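Local coordinates for protein phosphoribosylaminoimidazole-succinocarboxamide synthase (Ehrlichia chaffeensis str. Arkansas, PDB 3KRE) that catalyses the ATP-dependent joining of L-aspartate to carboxyaminoimidazole ribonucleotide, giving SAICAR in de novo purine biosynthesis, at residues Gly202-His205 / Gln209-Leu212. Numbering follows the deposited sequence.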
loop_
_atom_site.group_PDB
_atom_site.type_symbol
_atom_site.label_atom_id
_atom_site.label_comp_id
_atom_site.label_asym_id
_atom_site.label_seq_id
_atom_site.Cartn_x
_atom_site.Cartn_y
_atom_site.Cartn_z
ATOM N N GLY A 202 -3.276 1.977 -11.293
ATOM C CA GLY A 202 -3.947 2.912 -12.180
ATOM C C GLY A 202 -3.421 2.771 -13.596
ATOM O O GLY A 202 -2.535 1.961 -13.862
ATOM N N LYS A 203 -4.020 3.511 -14.498
ATOM C CA LYS A 203 -3.644 3.434 -15.890
ATOM C C LYS A 203 -3.390 4.828 -16.403
ATOM O O LYS A 203 -3.985 5.818 -15.886
ATOM C CB LYS A 203 -4.741 2.750 -16.698
ATOM C CG LYS A 203 -4.854 1.267 -16.400
ATOM C CD LYS A 203 -5.504 0.502 -17.522
ATOM C CE LYS A 203 -6.982 0.488 -17.450
ATOM N NZ LYS A 203 -7.544 -0.207 -18.695
ATOM N N LEU A 204 -2.494 4.892 -17.402
ATOM C CA LEU A 204 -2.160 6.162 -18.028
ATOM C C LEU A 204 -3.369 6.752 -18.681
ATOM O O LEU A 204 -4.229 6.071 -19.306
ATOM C CB LEU A 204 -1.014 6.087 -19.037
ATOM C CG LEU A 204 0.336 5.472 -18.638
ATOM C CD1 LEU A 204 1.220 5.224 -19.858
ATOM C CD2 LEU A 204 1.046 6.363 -17.610
ATOM N N HIS A 205 -3.401 8.066 -18.479
ATOM C CA HIS A 205 -4.184 9.023 -19.216
ATOM C C HIS A 205 -4.227 8.715 -20.635
ATOM O O HIS A 205 -3.164 8.603 -21.259
ATOM C CB HIS A 205 -3.538 10.401 -19.222
ATOM N N GLN A 209 -4.694 1.355 -24.054
ATOM C CA GLN A 209 -3.848 0.146 -23.963
ATOM C C GLN A 209 -2.799 0.245 -22.863
ATOM O O GLN A 209 -1.852 -0.553 -22.815
ATOM C CB GLN A 209 -3.177 -0.117 -25.315
ATOM C CG GLN A 209 -4.169 -0.378 -26.447
ATOM C CD GLN A 209 -4.953 -1.646 -26.248
ATOM O OE1 GLN A 209 -4.536 -2.519 -25.497
ATOM N NE2 GLN A 209 -6.081 -1.766 -26.931
ATOM N N SER A 210 -2.995 1.188 -21.945
ATOM C CA SER A 210 -2.089 1.379 -20.822
ATOM C C SER A 210 -1.915 0.064 -20.050
ATOM O O SER A 210 -2.877 -0.669 -19.842
ATOM C CB SER A 210 -2.669 2.421 -19.880
ATOM O OG SER A 210 -1.832 2.642 -18.785
ATOM N N ASP A 211 -0.697 -0.224 -19.628
ATOM C CA ASP A 211 -0.497 -1.333 -18.689
ATOM C C ASP A 211 -0.904 -0.815 -17.294
ATOM O O ASP A 211 -1.291 0.351 -17.131
ATOM C CB ASP A 211 0.951 -1.819 -18.760
ATOM C CG ASP A 211 1.162 -3.245 -18.231
ATOM O OD1 ASP A 211 0.230 -3.893 -17.683
ATOM O OD2 ASP A 211 2.310 -3.719 -18.398
ATOM N N LEU A 212 -0.855 -1.702 -16.303
ATOM C CA LEU A 212 -1.251 -1.407 -14.953
ATOM C C LEU A 212 -0.036 -0.856 -14.205
ATOM O O LEU A 212 1.033 -1.488 -14.183
ATOM C CB LEU A 212 -1.752 -2.698 -14.284
ATOM C CG LEU A 212 -2.991 -3.327 -14.924
ATOM C CD1 LEU A 212 -3.320 -4.714 -14.260
ATOM C CD2 LEU A 212 -4.176 -2.356 -14.854
#
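In the long loop of the beta hairpin formed by strands 192-204 and 213-214, the chain folds back beside Leu204, and the Ser210 hydroxyl meets the backbone N of Leu204. The amide N of Leu204 gives its hydrogen to Ser210 OG at 2.7 Å, with an N-H...O angle of 155°. Ser210 CB points toward the strand, and with OG anti to the backbone N (chi1 -180°) the hydroxyl sits beside its own carbonyl carbon; Ser210 OG donates to Asp211 O at 2.9 Å, in the carbonyl plane and on a lone pair. One hydroxyl thus accepts from the strand and donates to the returning chain, a pairing that fixes its rotation. Leu204 CB packs against the same oxygen, 3.5 Å from Ser210 OG. The backbone pairing of the hairpin is seen at Gly202, which bonds to Phe213; the serine hydroxyl adds a side-chain link nearer the loop. Next to it the Lys203 and Leu212 side chains lie side by side and point the same way, with Lys203 CG 4.0 Å from Leu212 CD2. Lys203 CD comes within 3.7 Å of Ser210 O, and Lys203 NZ forms a salt bridge with Glu168. The side chain of Asp211 leaves the backbone away from the strand: Asp211 OD1 accepts from Leu212 N at 2.8 Å, from above the carboxylate plane, while OD2 forms salt bridges with Lys88 and Lys171.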